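Long-range contacts in aldehyde dehydrogenase (Burkholderia cenocepacia, PDB 4O6R), which probably oxidises aldehydes to carboxylic acids with a nicotinamide dinucleotide as hydride acceptor and is here crystallised with adenosine monophosphate: residues M9-F14 against V38-A43; T98-R103 against H283-A288; V142-I147 against T477-V482; V377-A382 against F395-R400. One frame throughout, in Å; residues are numbered along the deposited sequence.

Contact 1 (M9-F14 against V38-A43)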
loop_
_atom_site.group_PDB
_atom_site.type_symbol
_atom_site.label_atom_id
_atom_site.label_comp_id
_atom_site.label_asym_id
_atom_site.label_seq_id
_atom_site.Cartn_x
_atom_site.Cartn_y
_atom_site.Cartn_z
ATOM N N MET A 9 30.341 -31.373 11.810
ATOM C CA MET A 9 28.883 -31.325 11.858
ATOM C C MET A 9 28.420 -30.892 13.253
ATOM O O MET A 9 28.718 -31.563 14.226
ATOM C CB MET A 9 28.336 -32.705 11.534
ATOM C CG MET A 9 26.829 -32.807 11.488
ATOM S SD MET A 9 26.310 -34.494 11.152
ATOM C CE MET A 9 26.821 -34.652 9.453
ATOM N N GLN A 10 27.713 -29.770 13.355
ATOM C CA GLN A 10 27.212 -29.325 14.661
ATOM C C GLN A 10 25.991 -30.134 15.047
ATOM O O GLN A 10 25.138 -30.407 14.203
ATOM C CB GLN A 10 26.816 -27.852 14.618
ATOM C CG GLN A 10 27.949 -26.901 14.265
ATOM C CD GLN A 10 29.041 -26.826 15.319
ATOM O OE1 GLN A 10 28.917 -27.327 16.424
ATOM N NE2 GLN A 10 30.112 -26.147 14.975
ATOM N N THR A 11 25.895 -30.496 16.318
ATOM C CA THR A 11 24.819 -31.334 16.799
ATOM C C THR A 11 24.172 -30.828 18.084
ATOM O O THR A 11 23.243 -31.433 18.579
ATOM C CB THR A 11 25.343 -32.746 17.091
ATOM O OG1 THR A 11 26.307 -32.649 18.143
ATOM C CG2 THR A 11 25.964 -33.370 15.850
ATOM N N GLN A 12 24.667 -29.739 18.638
ATOM C CA GLN A 12 24.150 -29.217 19.891
ATOM C C GLN A 12 23.041 -28.151 19.693
ATOM O O GLN A 12 22.813 -27.680 18.598
ATOM C CB GLN A 12 25.315 -28.620 20.675
ATOM C CG GLN A 12 26.384 -29.629 21.101
ATOM C CD GLN A 12 27.673 -28.937 21.503
ATOM O OE1 GLN A 12 28.311 -28.275 20.690
ATOM N NE2 GLN A 12 28.041 -29.061 22.769
ATOM N N LEU A 13 22.386 -27.772 20.783
ATOM C CA LEU A 13 21.471 -26.641 20.806
ATOM C C LEU A 13 22.265 -25.398 20.528
ATOM O O LEU A 13 23.484 -25.343 20.792
ATOM C CB LEU A 13 20.780 -26.487 22.168
ATOM C CG LEU A 13 20.202 -27.713 22.876
ATOM C CD1 LEU A 13 19.443 -27.328 24.132
ATOM C CD2 LEU A 13 19.347 -28.546 21.960
ATOM N N PHE A 14 21.614 -24.386 19.969
ATOM C CA PHE A 14 22.283 -23.108 19.752
ATOM C C PHE A 14 21.507 -22.085 20.531
ATOM O O PHE A 14 20.335 -21.804 20.211
ATOM C CB PHE A 14 22.362 -22.726 18.297
ATOM C CG PHE A 14 23.258 -21.543 18.033
ATOM C CD1 PHE A 14 22.764 -20.246 18.055
ATOM C CD2 PHE A 14 24.614 -21.723 17.768
ATOM C CE1 PHE A 14 23.582 -19.162 17.794
ATOM C CE2 PHE A 14 25.438 -20.643 17.499
ATOM C CZ PHE A 14 24.928 -19.361 17.517
ATOM N N VAL A 38 22.493 -44.612 12.135
ATOM C CA VAL A 38 22.590 -43.424 12.958
ATOM C C VAL A 38 23.636 -42.490 12.382
ATOM O O VAL A 38 24.806 -42.826 12.350
ATOM C CB VAL A 38 22.989 -43.787 14.394
ATOM C CG1 VAL A 38 23.174 -42.530 15.238
ATOM C CG2 VAL A 38 21.933 -44.713 14.981
ATOM N N ILE A 39 23.212 -41.312 11.956
ATOM C CA ILE A 39 24.128 -40.293 11.480
ATOM C C ILE A 39 24.890 -39.753 12.681
ATOM O O ILE A 39 26.102 -39.727 12.695
ATOM C CB ILE A 39 23.378 -39.158 10.755
ATOM C CG1 ILE A 39 22.646 -39.699 9.514
ATOM C CG2 ILE A 39 24.333 -38.039 10.339
ATOM C CD1 ILE A 39 21.616 -38.741 8.971
ATOM N N THR A 40 24.163 -39.363 13.709
ATOM C CA THR A 40 24.756 -38.768 14.887
ATOM C C THR A 40 23.692 -38.698 15.958
ATOM O O THR A 40 22.509 -38.928 15.689
ATOM C CB THR A 40 25.249 -37.325 14.601
ATOM O OG1 THR A 40 25.860 -36.773 15.773
ATOM C CG2 THR A 40 24.045 -36.374 14.168
ATOM N N LYS A 41 24.115 -38.345 17.166
ATOM C CA LYS A 41 23.195 -37.948 18.219
ATOM C C LYS A 41 23.166 -36.426 18.257
ATOM O O LYS A 41 24.196 -35.792 18.030
ATOM C CB LYS A 41 23.670 -38.499 19.588
ATOM C CG LYS A 41 23.889 -40.006 19.602
ATOM C CD LYS A 41 24.292 -40.506 20.990
ATOM C CE LYS A 41 24.235 -42.021 21.066
ATOM N NZ LYS A 41 22.834 -42.528 20.971
ATOM N N ILE A 42 21.996 -35.840 18.516
ATOM C CA ILE A 42 21.905 -34.402 18.762
ATOM C C ILE A 42 21.509 -34.141 20.213
ATOM O O ILE A 42 20.897 -34.984 20.854
ATOM C CB ILE A 42 20.843 -33.705 17.885
ATOM C CG1 ILE A 42 19.499 -34.422 17.975
ATOM C CG2 ILE A 42 21.332 -33.589 16.449
ATOM C CD1 ILE A 42 18.325 -33.518 17.728
ATOM N N ALA A 43 21.843 -32.966 20.718
ATOM C CA ALA A 43 21.317 -32.539 21.993
ATOM C C ALA A 43 19.775 -32.430 21.937
ATOM O O ALA A 43 19.210 -31.980 20.934
ATOM C CB ALA A 43 21.967 -31.236 22.410
HETATM O O HOH W 1 20.371 -30.326 18.896
#
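The flat groups that meet here are backbone amides rather than rings, chiefly the Thr11 carbonyl, which accepts a hydrogen bond from Ala43 N at 3.0 Å. A water donates to the same Thr11 O at 3.1 Å and also to Ala43 O, so the carbonyl is gripped twice and the two backbones are bridged a second time. The Lys41 carbonyl is met from above its plane by Thr40 OG1, while the Thr11 side chain comes against its oxygen from the facing segment, Thr11 CB lying 3.4 Å from Lys41 O. Thr11 CG2 reaches the threonine opposite, 3.4 Å from Thr40 OG1. That hydroxyl stands anti to its own backbone N (chi1 -179°), which turns Thr40 CG2 against Thr11 CG2 as well.

Apolar contacts flank the bond at both ends. Met9 lies across Ile39 at about a right angle, its sulfur SD 4.1 Å from Ile39 CG2; Leu13 CD2 packs 3.8 Å from Ala43 CB. The two segments run in similar directions, 25° apart, yet they share one backbone bond and build no ladder. Leu187 of helix 187-199 touches Ile39, Thr40 and Ile42, and the Ile42 side chain lies about 5 Å from that of Glu183, a residue of the AMP site. The contact thus lays the N-terminal segment along strand 37-43, the second strand of the hairpin it forms with 27-32, which rests on the Rossmann-type nucleotide-binding domain of the aldehyde dehydrogenase fold.

Contact 2 (T98-R103 against H283-A288)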
loop_
_atom_site.group_PDB
_atom_site.type_symbol
_atom_site.label_atom_id
_atom_site.label_comp_id
_atom_site.label_asym_id
_atom_site.label_seq_id
_atom_site.Cartn_x
_atom_site.Cartn_y
_atom_site.Cartn_z
ATOM N N THR A 98 17.382 -36.077 5.340
ATOM C CA THR A 98 15.977 -36.103 4.938
ATOM C C THR A 98 15.622 -37.200 3.954
ATOM O O THR A 98 14.473 -37.583 3.878
ATOM C CB THR A 98 15.576 -34.811 4.236
ATOM O OG1 THR A 98 16.358 -34.653 3.043
ATOM C CG2 THR A 98 15.760 -33.650 5.148
ATOM N N GLY A 99 16.609 -37.677 3.190
ATOM C CA GLY A 99 16.349 -38.564 2.082
ATOM C C GLY A 99 16.056 -37.880 0.752
ATOM O O GLY A 99 15.863 -38.568 -0.237
ATOM N N HIS A 100 15.994 -36.557 0.699
ATOM C CA HIS A 100 15.755 -35.884 -0.566
ATOM C C HIS A 100 16.877 -36.246 -1.513
ATOM O O HIS A 100 18.031 -36.209 -1.098
ATOM C CB HIS A 100 15.785 -34.388 -0.411
ATOM C CG HIS A 100 14.728 -33.835 0.495
ATOM N ND1 HIS A 100 14.580 -32.480 0.711
ATOM C CD2 HIS A 100 13.817 -34.444 1.287
ATOM C CE1 HIS A 100 13.609 -32.275 1.580
ATOM N NE2 HIS A 100 13.115 -33.451 1.936
ATOM N N PRO A 101 16.560 -36.588 -2.772
ATOM C CA PRO A 101 17.636 -36.790 -3.754
ATOM C C PRO A 101 18.593 -35.588 -3.800
ATOM O O PRO A 101 18.167 -34.435 -3.779
ATOM C CB PRO A 101 16.876 -36.929 -5.073
ATOM C CG PRO A 101 15.555 -37.545 -4.666
ATOM C CD PRO A 101 15.240 -36.956 -3.324
ATOM N N ILE A 102 19.885 -35.859 -3.873
ATOM C CA ILE A 102 20.897 -34.803 -3.967
ATOM C C ILE A 102 20.611 -33.845 -5.117
ATOM O O ILE A 102 20.858 -32.661 -5.018
ATOM C CB ILE A 102 22.323 -35.422 -4.049
ATOM C CG1 ILE A 102 23.432 -34.355 -3.988
ATOM C CG2 ILE A 102 22.471 -36.279 -5.291
ATOM C CD1 ILE A 102 23.504 -33.537 -2.703
ATOM N N ARG A 103 20.041 -34.337 -6.206
ATOM C CA ARG A 103 19.711 -33.425 -7.274
ATOM C C ARG A 103 18.662 -32.363 -6.838
ATOM O O ARG A 103 18.732 -31.226 -7.300
ATOM C CB ARG A 103 19.296 -34.188 -8.530
ATOM C CG ARG A 103 17.914 -34.797 -8.474
ATOM C CD ARG A 103 17.609 -35.480 -9.785
ATOM N NE ARG A 103 16.182 -35.475 -10.019
ATOM C CZ ARG A 103 15.596 -35.631 -11.201
ATOM N NH1 ARG A 103 16.318 -35.900 -12.295
ATOM N NH2 ARG A 103 14.262 -35.579 -11.274
ATOM N N HIS A 283 7.532 -35.223 -6.472
ATOM C CA HIS A 283 8.627 -34.434 -5.934
ATOM C C HIS A 283 8.559 -34.483 -4.425
ATOM O O HIS A 283 7.479 -34.440 -3.845
ATOM C CB HIS A 283 8.620 -32.985 -6.403
ATOM C CG HIS A 283 9.550 -32.108 -5.626
ATOM N ND1 HIS A 283 9.106 -31.178 -4.725
ATOM C CD2 HIS A 283 10.905 -32.066 -5.567
ATOM C CE1 HIS A 283 10.135 -30.554 -4.174
ATOM N NE2 HIS A 283 11.240 -31.095 -4.652
ATOM N N ASN A 284 9.727 -34.604 -3.813
ATOM C CA ASN A 284 9.894 -34.665 -2.356
ATOM C C ASN A 284 9.218 -35.890 -1.773
ATOM O O ASN A 284 8.840 -35.922 -0.592
ATOM C CB ASN A 284 9.419 -33.393 -1.642
ATOM C CG ASN A 284 10.349 -33.007 -0.505
ATOM O OD1 ASN A 284 11.560 -32.906 -0.723
ATOM N ND2 ASN A 284 9.811 -32.811 0.714
ATOM N N GLN A 285 9.065 -36.907 -2.619
ATOM C CA GLN A 285 8.439 -38.139 -2.206
ATOM C C GLN A 285 6.989 -37.905 -1.731
ATOM O O GLN A 285 6.466 -38.614 -0.872
ATOM C CB GLN A 285 9.283 -38.796 -1.113
ATOM C CG GLN A 285 10.690 -39.240 -1.523
ATOM C CD GLN A 285 11.650 -38.133 -1.936
ATOM O OE1 GLN A 285 12.063 -38.064 -3.103
ATOM N NE2 GLN A 285 11.998 -37.241 -0.991
ATOM N N GLY A 286 6.339 -36.896 -2.284
ATOM C CA GLY A 286 5.005 -36.527 -1.818
ATOM C C GLY A 286 4.893 -35.919 -0.436
ATOM O O GLY A 286 3.768 -35.683 0.056
ATOM N N GLN A 287 6.030 -35.591 0.175
ATOM C CA GLN A 287 6.063 -35.081 1.530
ATOM C C GLN A 287 6.036 -33.551 1.469
ATOM O O GLN A 287 7.039 -32.854 1.694
ATOM C CB GLN A 287 7.305 -35.598 2.261
ATOM C CG GLN A 287 7.380 -37.112 2.336
ATOM C CD GLN A 287 8.768 -37.629 2.742
ATOM O OE1 GLN A 287 8.897 -38.478 3.619
ATOM N NE2 GLN A 287 9.796 -37.104 2.109
ATOM N N ALA A 288 4.866 -33.056 1.072
ATOM C CA ALA A 288 4.649 -31.655 0.838
ATOM C C ALA A 288 3.196 -31.396 1.158
ATOM O O ALA A 288 2.317 -32.060 0.640
ATOM C CB ALA A 288 4.953 -31.287 -0.618
HETATM O O HOH W 2 12.586 -37.905 1.802
#
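Asn284 sets its amide oxygen over the centre of the His100 ring, OD1 standing 3.1 Å above the ring plane, a close approach over the ring face whose angles exclude a hydrogen bond. The amide is turned 73° from the ring, so it points its oxygen down at the imidazole instead of stacking on it. Thr98 OG1 occupies the opposite face, displaced from the ring centre, and accepts from His100 N in an ST turn; the imidazole is thus sandwiched between two oxygens. His100 ND1 is hydrogen-bonded to Asp109, which helps to fix the rotation of the ring.

The Asn284 amide is fixed by its other end. Asn284 ND2 donates to Gln287 O at 2.9 Å, in the amide plane, and to Asn157 O besides. In return Gln287 NE2 donates to Asn284 O at 3.1 Å, reaching it from the face opposite to Gln287 N. This tight clasp closes a turn in which Asn284, Gln285 and Gly286 all have left-handed backbone angles.

Gln285 bends at chi2 (64°) to bring its amide against the other segment, with OE1 3.4 Å from Pro101 CD; that oxygen also accepts from Gly329 N. One water joins the segments: it donates to Thr98 O at 2.8 Å and accepts from Gln285 NE2 and Gln287 NE2. The contact holds the end of helix 87-98 against the turn that leads directly into the cysteine of the family signature, consistent with a place beside the active site of an aldehyde dehydrogenase.

Contact 3 (V142-I147 against T477-V482)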
loop_
_atom_site.group_PDB
_atom_site.type_symbol
_atom_site.label_atom_id
_atom_site.label_comp_id
_atom_site.label_asym_id
_atom_site.label_seq_id
_atom_site.Cartn_x
_atom_site.Cartn_y
_atom_site.Cartn_z
ATOM N N VAL A 142 1.247 5.628 12.490
ATOM C CA VAL A 142 1.183 4.240 12.911
ATOM C C VAL A 142 2.453 3.541 12.438
ATOM O O VAL A 142 2.766 3.578 11.243
ATOM C CB VAL A 142 -0.027 3.533 12.323
ATOM C CG1 VAL A 142 -0.097 2.076 12.782
ATOM C CG2 VAL A 142 -1.301 4.287 12.689
ATOM N N GLN A 143 3.179 2.949 13.377
ATOM C CA GLN A 143 4.351 2.150 13.057
ATOM C C GLN A 143 3.985 0.666 12.981
ATOM O O GLN A 143 3.093 0.219 13.675
ATOM C CB GLN A 143 5.380 2.298 14.153
ATOM C CG GLN A 143 5.790 3.730 14.437
ATOM C CD GLN A 143 7.063 4.044 13.776
ATOM O OE1 GLN A 143 7.359 3.524 12.688
ATOM N NE2 GLN A 143 7.862 4.860 14.422
ATOM N N ARG A 144 4.735 -0.093 12.179
ATOM C CA ARG A 144 4.704 -1.547 12.246
ATOM C C ARG A 144 5.868 -2.016 13.113
ATOM O O ARG A 144 6.996 -2.187 12.625
ATOM C CB ARG A 144 4.796 -2.145 10.842
ATOM C CG ARG A 144 3.646 -1.703 9.922
ATOM C CD ARG A 144 2.243 -2.043 10.444
ATOM N NE ARG A 144 2.098 -3.470 10.807
ATOM C CZ ARG A 144 0.969 -4.030 11.231
ATOM N NH1 ARG A 144 -0.155 -3.317 11.326
ATOM N NH2 ARG A 144 0.938 -5.323 11.560
ATOM N N ALA A 145 5.605 -2.243 14.394
ATOM C CA ALA A 145 6.678 -2.628 15.329
ATOM C C ALA A 145 6.765 -4.161 15.395
ATOM O O ALA A 145 5.786 -4.833 15.170
ATOM C CB ALA A 145 6.399 -2.068 16.704
ATOM N N PRO A 146 7.950 -4.708 15.712
ATOM C CA PRO A 146 8.026 -6.143 15.900
ATOM C C PRO A 146 7.224 -6.588 17.112
ATOM O O PRO A 146 6.927 -5.788 17.993
ATOM C CB PRO A 146 9.519 -6.403 16.131
ATOM C CG PRO A 146 10.125 -5.101 16.435
ATOM C CD PRO A 146 9.233 -4.026 15.942
ATOM N N ILE A 147 6.912 -7.867 17.159
ATOM C CA ILE A 147 6.129 -8.435 18.255
ATOM C C ILE A 147 6.991 -8.633 19.488
ATOM O O ILE A 147 6.560 -8.281 20.603
ATOM C CB ILE A 147 5.482 -9.756 17.814
ATOM C CG1 ILE A 147 4.452 -9.447 16.718
ATOM C CG2 ILE A 147 4.858 -10.477 19.004
ATOM C CD1 ILE A 147 3.991 -10.673 15.980
ATOM N N THR A 477 4.482 -8.232 12.675
ATOM C CA THR A 477 4.521 -6.920 13.305
ATOM C C THR A 477 3.177 -6.608 13.953
ATOM O O THR A 477 2.205 -7.346 13.807
ATOM C CB THR A 477 4.893 -5.806 12.292
ATOM O OG1 THR A 477 3.976 -5.858 11.174
ATOM C CG2 THR A 477 6.316 -5.991 11.827
ATOM N N GLU A 478 3.148 -5.513 14.696
ATOM C CA GLU A 478 1.905 -5.044 15.302
ATOM C C GLU A 478 1.775 -3.564 15.061
ATOM O O GLU A 478 2.772 -2.838 15.010
ATOM C CB GLU A 478 1.859 -5.320 16.806
ATOM C CG GLU A 478 2.956 -4.566 17.537
ATOM C CD GLU A 478 3.372 -5.110 18.896
ATOM O OE1 GLU A 478 3.083 -6.292 19.224
ATOM O OE2 GLU A 478 4.002 -4.327 19.647
ATOM N N ALA A 479 0.540 -3.094 14.944
ATOM C CA ALA A 479 0.310 -1.672 14.742
ATOM C C ALA A 479 0.504 -0.914 16.072
ATOM O O ALA A 479 -0.058 -1.289 17.126
ATOM C CB ALA A 479 -1.088 -1.430 14.199
ATOM N N ARG A 480 1.290 0.161 16.009
ATOM C CA ARG A 480 1.519 1.063 17.151
ATOM C C ARG A 480 1.069 2.445 16.718
ATOM O O ARG A 480 1.737 3.109 15.915
ATOM C CB ARG A 480 3.000 1.115 17.537
ATOM C CG ARG A 480 3.625 -0.144 18.106
ATOM C CD ARG A 480 2.895 -0.558 19.342
ATOM N NE ARG A 480 3.613 -1.437 20.253
ATOM C CZ ARG A 480 4.330 -1.069 21.315
ATOM N NH1 ARG A 480 4.586 0.194 21.600
ATOM N NH2 ARG A 480 4.826 -2.007 22.095
ATOM N N SER A 481 -0.099 2.861 17.189
ATOM C CA SER A 481 -0.717 4.104 16.758
ATOM C C SER A 481 -0.369 5.226 17.745
ATOM O O SER A 481 -0.575 5.064 18.950
ATOM C CB SER A 481 -2.230 3.923 16.694
ATOM O OG SER A 481 -2.882 5.129 16.379
ATOM N N VAL A 482 0.201 6.308 17.252
ATOM C CA VAL A 482 0.607 7.431 18.100
ATOM C C VAL A 482 -0.160 8.660 17.620
ATOM O O VAL A 482 -0.192 8.963 16.414
ATOM C CB VAL A 482 2.119 7.720 18.038
ATOM C CG1 VAL A 482 2.460 8.942 18.885
ATOM C CG2 VAL A 482 2.941 6.517 18.526
HETATM O O HOH W 3 -0.690 -7.388 12.581
HETATM O O HOH W 4 6.674 -4.319 20.287
HETATM O O HOH W 5 4.276 -7.004 21.367
#
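Strands 138-153 and 477-485 pair here as an antiparallel ladder in the oligomerisation element of the aldehyde dehydrogenase fold: Ser481 and Val482 also pair in parallel with a strand of the second subunit, so the sheet continues across the interface. Gln143 and Arg480 form one hydrogen-bonded pair, with Gln143 N to Arg480 O and Arg480 N to Gln143 O both 2.9 Å; Ala145 and Glu478 form the next, Glu478 N reaching Ala145 O at 2.8 Å.

On the face of Val142, Arg144 and Ala479, the arginine curls back, with its first three torsions all near -60°, until its guanidinium lies flat over the peptide joining Glu478 to Ala479. Its edge grips Thr477 side-on: NE and NH2 both donate to Thr477 OG1 at 3.1 Å, nearly in the guanidinium plane. Thr477 OG1 is in turn anchored to the backbone of helix 469-475 through Met473 O.

The face of Gln143, Ala145 and Arg480 carries a salt bridge along the strand, Arg480 NE to Glu478 OE2 at 3.0 Å. One water donates to Glu478 OE2 and Pro146 O, another to Glu478 OE1 and Ile147 O. Beside the carboxylate, Ala145 CB touches the aliphatic part of the arginine, 3.7 Å from Arg480 CG.

Contact 4 (V377-A382 against F395-R400)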
loop_
_atom_site.group_PDB
_atom_site.type_symbol
_atom_site.label_atom_id
_atom_site.label_comp_id
_atom_site.label_asym_id
_atom_site.label_seq_id
_atom_site.Cartn_x
_atom_site.Cartn_y
_atom_site.Cartn_z
ATOM N N VAL A 377 -3.644 -44.639 -7.244
ATOM C CA VAL A 377 -4.838 -45.394 -6.911
ATOM C C VAL A 377 -6.045 -44.690 -7.477
ATOM O O VAL A 377 -6.264 -43.518 -7.177
ATOM C CB VAL A 377 -5.060 -45.493 -5.385
ATOM C CG1 VAL A 377 -6.373 -46.170 -5.083
ATOM C CG2 VAL A 377 -3.921 -46.233 -4.732
ATOM N N GLU A 378 -6.838 -45.400 -8.270
ATOM C CA GLU A 378 -8.095 -44.857 -8.710
ATOM C C GLU A 378 -9.163 -45.185 -7.677
ATOM O O GLU A 378 -9.416 -46.363 -7.413
ATOM C CB GLU A 378 -8.455 -45.351 -10.098
ATOM C CG GLU A 378 -9.680 -44.644 -10.644
ATOM C CD GLU A 378 -9.658 -44.406 -12.162
ATOM O OE1 GLU A 378 -8.836 -44.971 -12.926
ATOM O OE2 GLU A 378 -10.515 -43.637 -12.581
ATOM N N ALA A 379 -9.776 -44.154 -7.083
ATOM C CA ALA A 379 -10.735 -44.364 -5.980
ATOM C C ALA A 379 -12.139 -44.618 -6.483
ATOM O O ALA A 379 -12.543 -44.089 -7.512
ATOM C CB ALA A 379 -10.761 -43.186 -5.039
ATOM N N LYS A 380 -12.886 -45.419 -5.735
ATOM C CA LYS A 380 -14.271 -45.710 -6.081
ATOM C C LYS A 380 -15.145 -44.479 -5.870
ATOM O O LYS A 380 -16.019 -44.236 -6.677
ATOM C CB LYS A 380 -14.759 -46.924 -5.276
ATOM C CG LYS A 380 -16.105 -47.496 -5.659
ATOM C CD LYS A 380 -16.462 -48.643 -4.716
ATOM C CE LYS A 380 -17.890 -49.134 -4.932
ATOM N NZ LYS A 380 -18.343 -49.979 -3.795
ATOM N N HIS A 381 -14.871 -43.677 -4.826
ATOM C CA HIS A 381 -15.629 -42.444 -4.507
ATOM C C HIS A 381 -14.728 -41.331 -3.926
ATOM O O HIS A 381 -13.709 -41.628 -3.239
ATOM C CB HIS A 381 -16.733 -42.719 -3.451
ATOM C CG HIS A 381 -17.629 -43.896 -3.746
ATOM N ND1 HIS A 381 -18.583 -43.887 -4.742
ATOM C CD2 HIS A 381 -17.768 -45.088 -3.113
ATOM C CE1 HIS A 381 -19.235 -45.032 -4.745
ATOM N NE2 HIS A 381 -18.762 -45.781 -3.762
ATOM N N ALA A 382 -15.117 -40.069 -4.139
ATOM C CA ALA A 382 -14.429 -38.904 -3.541
ATOM C C ALA A 382 -14.448 -38.861 -1.995
ATOM O O ALA A 382 -13.703 -38.089 -1.374
ATOM C CB ALA A 382 -15.029 -37.615 -4.052
ATOM N N PHE A 395 1.940 -40.686 -3.355
ATOM C CA PHE A 395 0.707 -41.449 -3.396
ATOM C C PHE A 395 -0.377 -40.529 -3.914
ATOM O O PHE A 395 -0.704 -39.569 -3.274
ATOM C CB PHE A 395 0.385 -41.923 -1.961
ATOM C CG PHE A 395 -0.828 -42.791 -1.831
ATOM C CD1 PHE A 395 -2.105 -42.299 -2.109
ATOM C CD2 PHE A 395 -0.721 -44.087 -1.346
ATOM C CE1 PHE A 395 -3.217 -43.107 -1.964
ATOM C CE2 PHE A 395 -1.838 -44.885 -1.171
ATOM C CZ PHE A 395 -3.093 -44.409 -1.483
ATOM N N VAL A 396 -0.918 -40.817 -5.086
ATOM C CA VAL A 396 -1.963 -39.955 -5.659
ATOM C C VAL A 396 -3.268 -40.726 -5.862
ATOM O O VAL A 396 -3.260 -41.884 -6.267
ATOM C CB VAL A 396 -1.474 -39.251 -6.958
ATOM C CG1 VAL A 396 -1.044 -40.266 -8.013
ATOM C CG2 VAL A 396 -2.522 -38.261 -7.484
ATOM N N THR A 397 -4.368 -40.080 -5.504
ATOM C CA THR A 397 -5.695 -40.631 -5.658
ATOM C C THR A 397 -6.409 -39.978 -6.840
ATOM O O THR A 397 -6.487 -38.753 -6.926
ATOM C CB THR A 397 -6.510 -40.449 -4.385
ATOM O OG1 THR A 397 -5.803 -41.070 -3.294
ATOM C CG2 THR A 397 -7.903 -41.086 -4.548
ATOM N N VAL A 398 -6.907 -40.826 -7.744
ATOM C CA VAL A 398 -7.523 -40.368 -8.974
ATOM C C VAL A 398 -9.020 -40.447 -8.868
ATOM O O VAL A 398 -9.579 -41.485 -8.444
ATOM C CB VAL A 398 -7.094 -41.204 -10.173
ATOM C CG1 VAL A 398 -7.584 -40.572 -11.477
ATOM C CG2 VAL A 398 -5.591 -41.355 -10.202
ATOM N N LEU A 399 -9.654 -39.362 -9.311
ATOM C CA LEU A 399 -11.094 -39.228 -9.385
ATOM C C LEU A 399 -11.433 -38.654 -10.774
ATOM O O LEU A 399 -10.608 -37.957 -11.371
ATOM C CB LEU A 399 -11.575 -38.258 -8.304
ATOM C CG LEU A 399 -11.322 -38.659 -6.843
ATOM C CD1 LEU A 399 -11.410 -37.479 -5.912
ATOM C CD2 LEU A 399 -12.282 -39.751 -6.441
ATOM N N ARG A 400 -12.617 -38.965 -11.289
ATOM C CA ARG A 400 -13.042 -38.486 -12.593
ATOM C C ARG A 400 -14.275 -37.588 -12.463
ATOM O O ARG A 400 -15.024 -37.706 -11.496
ATOM C CB ARG A 400 -13.377 -39.674 -13.510
ATOM C CG ARG A 400 -12.181 -40.572 -13.752
ATOM C CD ARG A 400 -12.532 -41.703 -14.679
ATOM N NE ARG A 400 -11.468 -42.678 -14.767
ATOM C CZ ARG A 400 -11.174 -43.342 -15.872
ATOM N NH1 ARG A 400 -11.845 -43.113 -16.997
ATOM N NH2 ARG A 400 -10.165 -44.199 -15.855
HETATM O O HOH W 6 -12.052 -42.719 -9.809
#
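Glu378 OE2 is held by two nitrogens of Arg400, closely by NE at 2.6 Å and weakly by NH2. The NE bond uses the syn lone pair of the carboxylate oxygen and lies near the guanidinium plane. Weak too is the bond from Arg400 NH2 to Glu378 OE1, 3.3 Å long, which completes a side-on pairing of groups whose planes are only 22° apart. Arg400 is extended from CG to NE, and the glutamate, with CG anti to the backbone N (chi1 -172°), crosses it at about a right angle.

Behind the ion pair the backbones run parallel. Val377 N donates to Val396 O, Val398 N to Val377 O at 2.8 Å, and Ala379 N to Val398 O. On the other face Val377 CG2 meets Phe395 CZ at 3.8 Å, Ala379 CB touches Thr397 CG2 at 3.6 Å, and Leu399 CD2 presses on the chain at Ala382 N.

The segments belong to a beta-alpha-beta unit, strands 375-378 and 395-401 around the short helix 385-388. With Glu299 and Asp303 also bridged to Arg400, its charge is shared among three carboxylates; the short NE bond is consistent with an ionised Glu378, pinned at the end of its strand to the neighbouring strand.

Overall arrangement
From the N terminus, contact 1 closes first, returning 38-43 to 9-14 around a loop containing strand 18-20 and strand 27-32. Segment 98-103 then opens contact 2, and 142-147 opens contact 3 before contact 2 is closed at 283-288, so these two cross; they lie on opposite sides of the chain's centre. Contact 4 forms after contact 2 has closed and is nested inside the long loop that contact 3 shuts at 477-482. Contact 1 ties the N-terminal segment to the hairpin, contact 2 joins the turn between helices 87-98 and 102-123 to the loop after helix 270-282, contact 4 joins neighbouring strands of the seven-stranded sheet, and contact 3 brings the C-terminal strand back to 138-153.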